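PDB 2HO1: type 4 fimbrial biogenesis protein PilF from Pseudomonas aeruginosa, which binds the secretin subunit PilQ and is essential for its outer-membrane localization and its assembly into the dodecameric secretin of the type IV pilus. Local coordinates for residues 43-48 and 74-79; 51-56 and 82-87; 88-93 and 112-117; 92-97 and 105-110; 147-152 and 178-183. One frame throughout, in Å; residues are numbered along the deposited sequence. Where two conformers were deposited one is given.

Contact 1. Residues 43-48 and 74-79; sequences LGLGYL and HAALAV
The methyl of A76 meets L45 where the backbones of segments 43-48 and 74-79 come nearest, L45 CA and A76 CA being 6.7 Å apart. The packed side of the contact centres on buried A76, whose CB has L45 CD2 resting 3.7 Å away and also touches L60 of helix 57-66. L45 gets there because CG stands beside the backbone N and anti to the carbonyl carbon (chi1 -67°), which carries the branch across although the residue starts off to one flank of its helix.

L45, L48 and V79 are all partly exposed, and one turn on from L45 and A76 the two chains lie further apart: L48 CA and V79 CA are separated by 8.5 Å. Here larger side chains span the wider spacing. L48 sends CD1 to within 3.9 Å of the A76 carbonyl O and on to V79, which it meets at a slant. The exact fit of L48 against V79 is doubtful, since V79 has two conformers and the modelled carbons come too close.

The segment axes are 10.2 Å apart and only 17° from parallel, the relation expected between helices two apart in a tetratricopeptide stack. No hydrogen bond joins the two segments, which is consistent with an association through apolar packing of methyl and branched groups.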
# COMPACT_ATOMS: atom_id res chain seq x y z
N LEU A 43 23.07 4.79 -22.51
CA LEU A 43 23.25 5.79 -23.56
C LEU A 43 21.91 6.48 -23.78
O LEU A 43 21.84 7.70 -23.83
CB LEU A 43 23.73 5.12 -24.85
CG LEU A 43 24.04 6.06 -26.03
CD1 LEU A 43 24.94 7.21 -25.60
CD2 LEU A 43 24.69 5.27 -27.13
N GLY A 44 20.85 5.68 -23.90
CA GLY A 44 19.50 6.19 -24.06
C GLY A 44 19.10 7.13 -22.92
O GLY A 44 18.64 8.24 -23.16
N LEU A 45 19.31 6.70 -21.69
CA LEU A 45 18.96 7.54 -20.55
C LEU A 45 19.79 8.82 -20.52
O LEU A 45 19.35 9.82 -19.96
CB LEU A 45 19.16 6.78 -19.23
CG LEU A 45 18.22 5.59 -18.97
CD1 LEU A 45 18.72 4.82 -17.74
CD2 LEU A 45 16.78 6.08 -18.75
N GLY A 46 20.99 8.78 -21.11
CA GLY A 46 21.83 9.96 -21.14
C GLY A 46 21.26 10.99 -22.11
O GLY A 46 21.26 12.20 -21.83
N TYR A 47 20.80 10.53 -23.26
CA TYR A 47 20.17 11.41 -24.23
C TYR A 47 18.93 12.07 -23.62
O TYR A 47 18.72 13.27 -23.76
CB TYR A 47 19.80 10.64 -25.49
CG TYR A 47 20.98 10.37 -26.41
CD1 TYR A 47 21.84 11.39 -26.77
CD2 TYR A 47 21.21 9.10 -26.91
CE1 TYR A 47 22.91 11.15 -27.61
CE2 TYR A 47 22.27 8.86 -27.75
CZ TYR A 47 23.12 9.88 -28.10
OH TYR A 47 24.18 9.64 -28.93
N LEU A 48 18.13 11.28 -22.91
CA LEU A 48 16.93 11.78 -22.26
C LEU A 48 17.27 12.86 -21.25
O LEU A 48 16.67 13.93 -21.20
CB LEU A 48 16.24 10.65 -21.51
CG LEU A 48 15.02 9.98 -22.10
CD1 LEU A 48 14.61 8.85 -21.18
CD2 LEU A 48 13.90 10.98 -22.28
N HIS A 74 12.30 -1.10 -21.88
CA HIS A 74 10.90 -0.70 -22.07
C HIS A 74 10.60 0.52 -21.19
O HIS A 74 10.01 1.51 -21.65
CB HIS A 74 9.97 -1.84 -21.70
CG HIS A 74 9.90 -2.89 -22.74
ND1 HIS A 74 9.49 -2.63 -24.03
CD2 HIS A 74 10.21 -4.21 -22.71
CE1 HIS A 74 9.54 -3.74 -24.74
NE2 HIS A 74 9.97 -4.72 -23.96
N ALA A 75 11.06 0.48 -19.95
CA ALA A 75 10.82 1.59 -19.02
C ALA A 75 11.39 2.92 -19.49
O ALA A 75 10.77 3.97 -19.34
CB ALA A 75 11.37 1.23 -17.64
N ALA A 76 12.60 2.90 -20.03
CA ALA A 76 13.23 4.11 -20.53
C ALA A 76 12.46 4.62 -21.76
O ALA A 76 12.21 5.82 -21.90
CB ALA A 76 14.70 3.83 -20.90
N LEU A 77 12.10 3.70 -22.65
CA LEU A 77 11.34 4.09 -23.84
C LEU A 77 10.01 4.72 -23.39
O LEU A 77 9.55 5.69 -23.97
CB LEU A 77 11.11 2.86 -24.73
CG LEU A 77 10.64 3.06 -26.18
CD1 LEU A 77 11.56 4.02 -26.95
CD2 LEU A 77 10.63 1.67 -26.84
N ALA A 78 9.42 4.17 -22.32
CA ALA A 78 8.20 4.70 -21.74
C ALA A 78 8.31 6.17 -21.35
O ALA A 78 7.39 6.94 -21.59
CB ALA A 78 7.76 3.87 -20.55
N VAL A 79 9.45 6.58 -20.77
CA VAL A 79 9.57 7.98 -20.42
C VAL A 79 9.89 8.81 -21.66
O VAL A 79 9.64 10.01 -21.69
CB VAL A 79 10.63 8.22 -19.32
CG1 VAL A 79 10.46 7.21 -18.19
CG2 VAL A 79 12.00 8.17 -19.92

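Contact 2. Residues 51-56 and 82-87; sequences GNTEQA and QTEMEP
Chi1 of -52° puts T53 OG1 beside the backbone N and so leaves CG2 anti to it, facing T83 and E84; T83, whose OG1 torsion is nearly the same (-56°), offers its own CG2 in return. The two threonines meet at a slant, T53 OG1 lying 3.6 Å from T83 CG2 and T53 CG2 3.8 Å from that same methyl. T53 CG2 also lies 3.8 Å from E84 CG, the two side chains running antiparallel alongside each other. T83 OG1 plays a different part: it is hydrogen-bonded to V79 O, one turn back in its own helix.

Beyond the threonines come two glutamates. E84 is extended past CG, whereas E54 bends at its second torsion (55°), and the chains cross at about a right angle with their carboxylates almost coplanar. E54 OE1 and E84 OE2 are modelled 2.4 Å apart, so short that the detail is doubtful. K57 NZ forms long, weak ion pairs with E54 OE1 and with E84 OE1.

The contact lies at the surface, between the turn joining helices 33-49 and 57-66 and the end of helix 71-83. That helix closes in a Schellman motif with M85 in the positive-phi position, and M85 N bonds back to Q82 O at 3.2 Å. If the carboxylates really lie this close, a raised proton affinity or a shared proton is possible, K57 being only a long, weak partner; the dependable part of the contact is the packing of the threonine methyls and E84 CG.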
# COMPACT_ATOMS: atom_id res chain seq x y z
N GLY A 51 18.06 16.17 -22.53
CA GLY A 51 16.99 16.85 -23.24
C GLY A 51 16.84 16.35 -24.68
O GLY A 51 15.92 16.78 -25.37
N ASN A 52 17.72 15.48 -25.17
CA ASN A 52 17.58 14.98 -26.54
C ASN A 52 16.64 13.78 -26.57
O ASN A 52 17.02 12.67 -26.94
CB ASN A 52 18.92 14.55 -27.13
CG ASN A 52 19.98 15.57 -26.93
OD1 ASN A 52 20.80 15.48 -25.99
ND2 ASN A 52 20.00 16.58 -27.79
N THR A 53 15.38 14.04 -26.20
CA THR A 53 14.35 13.02 -26.11
C THR A 53 14.21 12.06 -27.28
O THR A 53 14.28 10.83 -27.12
CB THR A 53 13.04 13.71 -25.85
OG1 THR A 53 13.23 14.58 -24.73
CG2 THR A 53 11.94 12.70 -25.57
N GLU A 54 14.01 12.64 -28.45
CA GLU A 54 13.85 11.87 -29.68
C GLU A 54 15.09 11.00 -29.99
O GLU A 54 14.94 9.87 -30.44
CB GLU A 54 13.53 12.85 -30.83
CG GLU A 54 13.19 12.23 -32.20
CD GLU A 54 12.05 11.22 -32.18
OE1 GLU A 54 11.13 11.35 -31.33
OE2 GLU A 54 12.07 10.30 -33.03
N GLN A 55 16.30 11.50 -29.73
CA GLN A 55 17.53 10.73 -30.00
C GLN A 55 17.70 9.50 -29.13
O GLN A 55 18.40 8.56 -29.50
CB GLN A 55 18.78 11.59 -29.80
CG GLN A 55 19.04 12.59 -30.89
CD GLN A 55 19.97 13.70 -30.41
OE1 GLN A 55 21.12 13.44 -30.04
NE2 GLN A 55 19.46 14.94 -30.40
N ALA A 56 17.08 9.53 -27.95
CA ALA A 56 17.14 8.44 -26.98
C ALA A 56 16.61 7.12 -27.55
O ALA A 56 17.02 6.05 -27.13
CB ALA A 56 16.34 8.83 -25.72
N GLN A 82 6.43 9.40 -22.85
CA GLN A 82 5.74 10.22 -21.86
C GLN A 82 6.21 11.65 -22.04
O GLN A 82 5.42 12.58 -22.01
CB GLN A 82 6.10 9.71 -20.46
CG GLN A 82 5.79 10.62 -19.28
CD GLN A 82 6.13 9.94 -17.94
OE1 GLN A 82 6.78 8.88 -17.92
NE2 GLN A 82 5.72 10.54 -16.84
N THR A 83 7.51 11.82 -22.24
CA THR A 83 8.08 13.14 -22.45
C THR A 83 7.54 13.77 -23.76
O THR A 83 7.34 14.99 -23.84
CB THR A 83 9.63 13.05 -22.50
OG1 THR A 83 10.11 12.42 -21.30
CG2 THR A 83 10.25 14.45 -22.66
N GLU A 84 7.33 12.96 -24.79
CA GLU A 84 6.79 13.46 -26.07
C GLU A 84 5.26 13.55 -26.10
O GLU A 84 4.68 13.69 -27.18
CB GLU A 84 7.19 12.58 -27.23
CG GLU A 84 8.66 12.43 -27.41
CD GLU A 84 8.98 11.55 -28.59
OE1 GLU A 84 8.17 10.65 -28.92
OE2 GLU A 84 10.06 11.76 -29.17
N MSE A 85 4.63 13.45 -24.94
CA MSE A 85 3.18 13.52 -24.84
C MSE A 85 2.46 12.51 -25.73
O MSE A 85 1.50 12.85 -26.42
CB MSE A 85 2.69 14.93 -25.15
CG MSE A 85 3.25 15.98 -24.20
SE MSE A 85 2.68 15.72 -22.37
CE MSE A 85 1.11 16.85 -22.37
N GLU A 86 2.94 11.28 -25.71
CA GLU A 86 2.33 10.19 -26.47
C GLU A 86 1.92 9.21 -25.37
O GLU A 86 2.56 8.18 -25.19
CB GLU A 86 3.34 9.54 -27.42
CG GLU A 86 3.68 10.39 -28.68
CD GLU A 86 2.53 10.37 -29.70
OE1 GLU A 86 1.61 9.52 -29.55
OE2 GLU A 86 2.56 11.17 -30.66
N PRO A 87 0.85 9.53 -24.62
CA PRO A 87 0.40 8.65 -23.53
C PRO A 87 0.04 7.21 -23.88
O PRO A 87 0.31 6.31 -23.07
CB PRO A 87 -0.75 9.44 -22.91
CG PRO A 87 -1.34 10.18 -24.08
CD PRO A 87 -0.05 10.68 -24.78

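Contact 3. Residues 88-93 and 112-117; sequences KLADEE and GGFLYE
The F114 ring points its far end at A90 and D91, in the antiparallel helix packing of a tetratricopeptide-repeat superhelix. At the ring's edge, in its plane, sits D91 OD1, 4.0 Å from CE2; A90 CB approaches obliquely, 3.9 Å from CE1 and 4.0 Å from CZ. The carboxylate of D91 is turned 46° from the ring, and the two side chains cross at about a right angle. F114 can span the gap because CG is anti to the backbone N (chi1 166°), sending the ring out from helix 105-117 towards helix 87-100; the axes of segments 88-93 and 112-117 are 11.0 Å apart at closest. Q82 and P87 also touch the ring.

Placing a carboxylate oxygen beside aromatic C-H groups is probably mildly attractive, but D91 is held chiefly by others. Its OD1 takes a hydrogen bond from Y111 OH and a salt bridge from R120 NH1, and OD2 pairs with R95 NE. These partners fix the carboxylate at the margin of an otherwise buried, apolar interface between TPR 2 and TPR 3. From the next residue, L115, one methyl completes the contact: L115 CD2 lies 4.3 Å from D91 OD1.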
# COMPACT_ATOMS: atom_id res chain seq x y z
N LYS A 88 -0.52 6.94 -25.06
CA LYS A 88 -0.85 5.55 -25.40
C LYS A 88 0.40 4.72 -25.52
O LYS A 88 0.46 3.58 -25.03
CB LYS A 88 -1.62 5.43 -26.74
CG LYS A 88 -3.11 5.66 -26.63
CD LYS A 88 -3.79 4.35 -26.25
CE LYS A 88 -5.18 4.59 -25.67
NZ LYS A 88 -5.98 5.53 -26.50
N LEU A 89 1.41 5.27 -26.19
CA LEU A 89 2.67 4.57 -26.38
C LEU A 89 3.40 4.42 -25.04
O LEU A 89 3.97 3.37 -24.74
CB LEU A 89 3.57 5.32 -27.37
CG LEU A 89 2.92 5.60 -28.75
CD1 LEU A 89 4.00 6.16 -29.73
CD2 LEU A 89 2.31 4.29 -29.32
N ALA A 90 3.39 5.48 -24.24
CA ALA A 90 4.07 5.42 -22.94
C ALA A 90 3.43 4.33 -22.08
O ALA A 90 4.14 3.49 -21.53
CB ALA A 90 3.98 6.79 -22.24
N ASP A 91 2.10 4.32 -22.01
CA ASP A 91 1.36 3.33 -21.23
C ASP A 91 1.71 1.91 -21.66
O ASP A 91 1.95 1.00 -20.84
CB ASP A 91 -0.17 3.52 -21.38
CG ASP A 91 -0.95 2.65 -20.42
OD1 ASP A 91 -1.13 3.10 -19.27
OD2 ASP A 91 -1.35 1.52 -20.78
N GLU A 92 1.75 1.69 -22.97
CA GLU A 92 2.08 0.37 -23.48
C GLU A 92 3.52 -0.06 -23.09
O GLU A 92 3.79 -1.24 -22.84
CB GLU A 92 1.97 0.36 -25.00
CG GLU A 92 2.29 -0.98 -25.64
CD GLU A 92 2.10 -0.91 -27.14
OE1 GLU A 92 3.05 -0.54 -27.85
OE2 GLU A 92 0.98 -1.19 -27.60
N GLU A 93 4.45 0.89 -23.08
CA GLU A 93 5.82 0.56 -22.73
C GLU A 93 5.95 0.33 -21.23
O GLU A 93 6.71 -0.52 -20.80
CB GLU A 93 6.77 1.65 -23.20
CG GLU A 93 7.07 1.61 -24.71
CD GLU A 93 7.62 0.26 -25.17
OE1 GLU A 93 8.55 -0.28 -24.53
OE2 GLU A 93 7.13 -0.25 -26.20
N GLY A 112 3.24 4.97 -11.93
CA GLY A 112 2.22 5.62 -11.13
C GLY A 112 2.29 7.13 -11.23
O GLY A 112 1.26 7.85 -11.15
N GLY A 113 3.52 7.63 -11.40
CA GLY A 113 3.72 9.07 -11.56
C GLY A 113 3.06 9.47 -12.90
O GLY A 113 2.39 10.50 -13.01
N PHE A 114 3.26 8.63 -13.92
CA PHE A 114 2.68 8.86 -15.26
C PHE A 114 1.15 8.86 -15.12
O PHE A 114 0.46 9.78 -15.60
CB PHE A 114 3.12 7.74 -16.22
CG PHE A 114 2.34 7.70 -17.51
CD1 PHE A 114 2.47 8.71 -18.46
CD2 PHE A 114 1.44 6.66 -17.76
CE1 PHE A 114 1.71 8.69 -19.66
CE2 PHE A 114 0.68 6.63 -18.93
CZ PHE A 114 0.82 7.65 -19.89
N LEU A 115 0.62 7.83 -14.46
CA LEU A 115 -0.82 7.71 -14.26
C LEU A 115 -1.40 8.94 -13.58
O LEU A 115 -2.50 9.38 -13.94
CB LEU A 115 -1.17 6.43 -13.50
CG LEU A 115 -0.87 5.18 -14.33
CD1 LEU A 115 -0.91 3.95 -13.43
CD2 LEU A 115 -1.88 5.07 -15.51
N TYR A 116 -0.67 9.49 -12.61
CA TYR A 116 -1.09 10.69 -11.88
C TYR A 116 -1.20 11.90 -12.86
O TYR A 116 -2.16 12.66 -12.83
CB TYR A 116 -0.07 11.00 -10.78
CG TYR A 116 -0.20 12.36 -10.11
CD1 TYR A 116 -1.26 12.63 -9.25
CD2 TYR A 116 0.71 13.38 -10.36
CE1 TYR A 116 -1.40 13.87 -8.65
CE2 TYR A 116 0.58 14.63 -9.76
CZ TYR A 116 -0.48 14.86 -8.91
OH TYR A 116 -0.65 16.08 -8.31
N GLU A 117 -0.20 12.07 -13.72
CA GLU A 117 -0.20 13.15 -14.71
C GLU A 117 -1.37 12.97 -15.69
O GLU A 117 -1.88 13.95 -16.22
CB GLU A 117 1.10 13.14 -15.51
CG GLU A 117 2.29 13.65 -14.76
CD GLU A 117 3.62 13.28 -15.42
OE1 GLU A 117 3.63 12.86 -16.60
OE2 GLU A 117 4.66 13.41 -14.74

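Contact 4. Residues 92-97 and 105-110; sequences EEYRKA and ARVLNN
Y94 and N110 set the pattern here: the tyrosine side chain reaches across from helix 87-100 and meets N110 at about a right angle, ring and amide planes 56° apart. It is the far end of the ring that touches N110. Y94 CE1 lies 3.8 Å from N110 CB, which comes in obliquely, and the hydroxyl OH is 3.5 Å from that CB and equally far from the N110 backbone O. The amide group of N110 is not what meets the ring; the touching atoms are its CB and its carbonyl.

V107 takes the near end. Its CG1 lies close to the plane of the Y94 ring, at the edge, 4.4 Å from CD1. The same methyl meets A97 CB at 3.9 Å, because chi1 of 176° sets CG1 opposite the backbone N and leads it towards the neighbouring helix. The small A97 side chain is consistent with the close backbones, A97 CA and V107 CA being 7.4 Å apart.

The segments run antiparallel at 159°, joining TPR 2 to TPR 3 across a short connection, with V107, A97 and Y94 all buried. Helix 71-83 closes round the tyrosine from another side, with A78 and V79 against it, and the ring of Y111 also meets it.

The Y94 hydroxyl has its hydrogen bond with Q82 OE1, so its polar need is met by a third helix. That leaves the pairing with V107, A97 and N110 to van der Waals contact, and lets one tyrosine serve the packing of three successive helices.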
# COMPACT_ATOMS: atom_id res chain seq x y z
N GLU A 92 1.75 1.69 -22.97
CA GLU A 92 2.08 0.37 -23.48
C GLU A 92 3.52 -0.06 -23.09
O GLU A 92 3.79 -1.24 -22.84
CB GLU A 92 1.97 0.36 -25.00
CG GLU A 92 2.29 -0.98 -25.64
CD GLU A 92 2.10 -0.91 -27.14
OE1 GLU A 92 3.05 -0.54 -27.85
OE2 GLU A 92 0.98 -1.19 -27.60
N GLU A 93 4.45 0.89 -23.08
CA GLU A 93 5.82 0.56 -22.73
C GLU A 93 5.95 0.33 -21.23
O GLU A 93 6.71 -0.52 -20.80
CB GLU A 93 6.77 1.65 -23.20
CG GLU A 93 7.07 1.61 -24.71
CD GLU A 93 7.62 0.26 -25.17
OE1 GLU A 93 8.55 -0.28 -24.53
OE2 GLU A 93 7.13 -0.25 -26.20
N TYR A 94 5.23 1.12 -20.43
CA TYR A 94 5.22 0.92 -18.99
C TYR A 94 4.69 -0.47 -18.66
O TYR A 94 5.22 -1.16 -17.80
CB TYR A 94 4.40 2.00 -18.29
CG TYR A 94 5.20 3.22 -17.88
CD1 TYR A 94 6.38 3.09 -17.16
CD2 TYR A 94 4.78 4.49 -18.22
CE1 TYR A 94 7.11 4.20 -16.79
CE2 TYR A 94 5.50 5.61 -17.85
CZ TYR A 94 6.67 5.45 -17.14
OH TYR A 94 7.39 6.56 -16.77
N ARG A 95 3.65 -0.90 -19.36
CA ARG A 95 3.09 -2.22 -19.12
C ARG A 95 4.02 -3.33 -19.57
O ARG A 95 4.09 -4.36 -18.91
CB ARG A 95 1.72 -2.37 -19.79
CG ARG A 95 0.65 -1.53 -19.13
CD ARG A 95 -0.67 -1.89 -19.76
NE ARG A 95 -1.74 -0.93 -19.55
CZ ARG A 95 -2.44 -0.78 -18.42
NH1 ARG A 95 -2.17 -1.52 -17.35
NH2 ARG A 95 -3.45 0.09 -18.39
N LYS A 96 4.73 -3.14 -20.68
CA LYS A 96 5.66 -4.17 -21.13
C LYS A 96 6.81 -4.30 -20.14
O LYS A 96 7.30 -5.38 -19.91
CB LYS A 96 6.22 -3.87 -22.53
CG LYS A 96 5.18 -3.97 -23.67
CD LYS A 96 5.83 -3.76 -25.02
CE LYS A 96 4.83 -3.91 -26.15
NZ LYS A 96 5.53 -3.71 -27.46
N ALA A 97 7.24 -3.17 -19.58
CA ALA A 97 8.32 -3.15 -18.61
C ALA A 97 7.91 -3.95 -17.36
O ALA A 97 8.70 -4.72 -16.82
CB ALA A 97 8.63 -1.72 -18.25
N ALA A 105 9.85 -1.77 -8.13
CA ALA A 105 9.45 -0.50 -7.51
C ALA A 105 9.78 0.78 -8.26
O ALA A 105 9.01 1.74 -8.23
CB ALA A 105 10.01 -0.42 -6.06
N ARG A 106 10.95 0.83 -8.89
CA ARG A 106 11.34 2.01 -9.63
C ARG A 106 10.36 2.25 -10.79
O ARG A 106 9.87 3.36 -10.99
CB ARG A 106 12.77 1.84 -10.17
CG ARG A 106 13.32 3.08 -10.86
CD ARG A 106 14.73 2.82 -11.45
NE ARG A 106 14.64 1.92 -12.58
CZ ARG A 106 14.28 2.31 -13.81
NH1 ARG A 106 14.02 3.60 -14.04
NH2 ARG A 106 14.20 1.43 -14.80
N VAL A 107 10.08 1.19 -11.55
CA VAL A 107 9.20 1.28 -12.70
C VAL A 107 7.76 1.46 -12.26
O VAL A 107 7.02 2.24 -12.88
CB VAL A 107 9.38 0.05 -13.58
CG1 VAL A 107 8.39 0.07 -14.74
CG2 VAL A 107 10.82 0.02 -14.10
N LEU A 108 7.36 0.79 -11.18
CA LEU A 108 6.01 0.98 -10.67
C LEU A 108 5.85 2.44 -10.26
O LEU A 108 4.80 3.04 -10.46
CB LEU A 108 5.74 0.08 -9.46
CG LEU A 108 5.44 -1.40 -9.79
CD1 LEU A 108 5.52 -2.24 -8.48
CD2 LEU A 108 4.03 -1.53 -10.45
N ASN A 109 6.90 3.03 -9.70
CA ASN A 109 6.78 4.42 -9.26
C ASN A 109 6.74 5.38 -10.45
O ASN A 109 5.96 6.31 -10.44
CB ASN A 109 7.91 4.79 -8.29
CG ASN A 109 7.78 6.21 -7.77
OD1 ASN A 109 6.75 6.60 -7.20
ND2 ASN A 109 8.82 7.00 -7.95
N ASN A 110 7.58 5.16 -11.46
CA ASN A 110 7.57 6.00 -12.65
C ASN A 110 6.19 5.88 -13.34
O ASN A 110 5.63 6.89 -13.80
CB ASN A 110 8.66 5.56 -13.63
CG ASN A 110 10.08 5.94 -13.15
OD1 ASN A 110 10.24 6.76 -12.27
ND2 ASN A 110 11.09 5.34 -13.75

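Contact 5. Residues 147-152 and 178-183; sequences LGLVSL and ALEMAD
E180 reaches from helix 175-187 towards L149 and L152 on helix 140-153, a contact between TPR 4 and TPR 5 in the tetratricopeptide superhelix. Its CB points at the other helix but stops short of touching it, 5.1 Å from L152 CD2. CG, set beside the backbone N and anti to the carbonyl carbon (chi1 -65°), is the first atom to make contact, 4.4 Å from L149 CD2. The chain then bends at chi2 (-57°), so the carboxylate folds over instead of running straight out between the helices. CD is still 4.5 Å from L152 CD2. At the tip OE1 comes to 3.7 Å from L152 CD2 and also has a hydrogen-bond partner outside the two segments, while OE2 forms a salt bridge with R210 NH1 of helix 209-221.

The result is a thin contact, with 87 Å² buried in all and no hydrogen bond between the segments. The leucines serve as an apolar side wall for the glutamate, and R210 holds its charge. D183, one turn further along, gives its own OD2 to R210 NH2, so the arginine ties two acidic residues of helix 175-187. On the far helix L152 also packs on A160 of helix 157-170. The backbones stay well separated where these side chains meet: L149 CA and E180 CA lie 8.7 Å apart.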
# COMPACT_ATOMS: atom_id res chain seq x y z
N LEU A 147 1.95 8.94 -3.44
CA LEU A 147 0.74 8.46 -2.79
C LEU A 147 0.04 9.66 -2.17
O LEU A 147 -1.19 9.76 -2.19
CB LEU A 147 1.09 7.40 -1.74
CG LEU A 147 1.38 6.01 -2.35
CD1 LEU A 147 2.00 5.08 -1.29
CD2 LEU A 147 0.09 5.40 -2.90
N GLY A 148 0.82 10.57 -1.60
CA GLY A 148 0.23 11.78 -1.03
C GLY A 148 -0.40 12.69 -2.08
O GLY A 148 -1.51 13.20 -1.91
N LEU A 149 0.29 12.90 -3.20
CA LEU A 149 -0.28 13.76 -4.23
C LEU A 149 -1.56 13.15 -4.80
O LEU A 149 -2.56 13.86 -4.98
CB LEU A 149 0.75 14.03 -5.34
CG LEU A 149 1.97 14.86 -4.92
CD1 LEU A 149 3.06 14.68 -5.94
CD2 LEU A 149 1.63 16.34 -4.78
N VAL A 150 -1.56 11.83 -5.06
CA VAL A 150 -2.75 11.15 -5.58
C VAL A 150 -3.88 11.28 -4.55
O VAL A 150 -5.04 11.48 -4.90
CB VAL A 150 -2.46 9.64 -5.88
CG1 VAL A 150 -3.77 8.88 -6.16
CG2 VAL A 150 -1.50 9.51 -7.07
N SER A 151 -3.55 11.18 -3.26
CA SER A 151 -4.57 11.29 -2.23
C SER A 151 -5.24 12.67 -2.28
O SER A 151 -6.46 12.81 -2.03
CB SER A 151 -3.98 11.02 -0.84
OG SER A 151 -3.64 9.66 -0.70
N LEU A 152 -4.44 13.70 -2.57
CA LEU A 152 -4.96 15.05 -2.68
C LEU A 152 -6.07 15.09 -3.72
O LEU A 152 -7.17 15.57 -3.46
CB LEU A 152 -3.85 16.02 -3.07
CG LEU A 152 -3.34 16.99 -2.01
CD1 LEU A 152 -3.61 16.47 -0.62
CD2 LEU A 152 -1.86 17.25 -2.21
N ALA A 178 7.61 19.41 1.98
CA ALA A 178 7.42 20.31 3.11
C ALA A 178 6.36 21.35 2.78
O ALA A 178 5.59 21.77 3.66
CB ALA A 178 8.71 21.00 3.45
N LEU A 179 6.33 21.79 1.53
CA LEU A 179 5.35 22.79 1.10
C LEU A 179 3.94 22.23 1.13
O LEU A 179 3.01 22.91 1.56
CB LEU A 179 5.67 23.32 -0.31
CG LEU A 179 4.62 24.22 -0.95
CD1 LEU A 179 4.57 25.57 -0.24
CD2 LEU A 179 4.98 24.41 -2.43
N GLU A 180 3.78 20.98 0.67
CA GLU A 180 2.45 20.37 0.68
C GLU A 180 2.00 20.20 2.13
O GLU A 180 0.84 20.39 2.44
CB GLU A 180 2.44 19.01 -0.03
CG GLU A 180 2.74 19.07 -1.52
CD GLU A 180 1.77 19.98 -2.29
OE1 GLU A 180 0.58 20.01 -1.97
OE2 GLU A 180 2.22 20.66 -3.22
N MSE A 181 2.94 19.87 3.02
CA MSE A 181 2.60 19.73 4.44
C MSE A 181 2.16 21.08 4.99
O MSE A 181 1.13 21.19 5.66
CB MSE A 181 3.79 19.22 5.27
CG MSE A 181 4.08 17.71 5.17
SE MSE A 181 2.64 16.60 5.86
CE MSE A 181 2.46 17.32 7.61
N ALA A 182 2.95 22.12 4.72
CA ALA A 182 2.61 23.47 5.20
C ALA A 182 1.21 23.87 4.74
O ALA A 182 0.40 24.40 5.53
CB ALA A 182 3.65 24.50 4.68
N ASP A 183 0.90 23.61 3.47
CA ASP A 183 -0.41 23.97 2.97
C ASP A 183 -1.52 23.23 3.71
O ASP A 183 -2.53 23.82 4.09
CB ASP A 183 -0.48 23.71 1.46
CG ASP A 183 -1.65 24.43 0.79
OD1 ASP A 183 -1.95 25.60 1.18
OD2 ASP A 183 -2.26 23.85 -0.14

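The five contacts follow the helical stack from its N-terminal part towards its middle. Contacts 1 and 2 share helix 71-83, have centres 9 Å apart and interleave along the chain, contact 2 lying at the surface beyond contact 1. Contacts 3 and 4 both join helices 87-100 and 105-117, their centres 8 Å apart, and are linked to the first pair by hydrogen bonds from H74 to E93, Q82 to E117 and Q82 to Y94. Contact 5 lies further on, its centre 21 Å from that of contact 3, which it touches through Y116. Contacts 1 to 4 thus form one continuous cluster, within the TPR1-TPR4 region that is the minimum for secretin assembly, while contact 5 leads from TPR 4 into TPR 5.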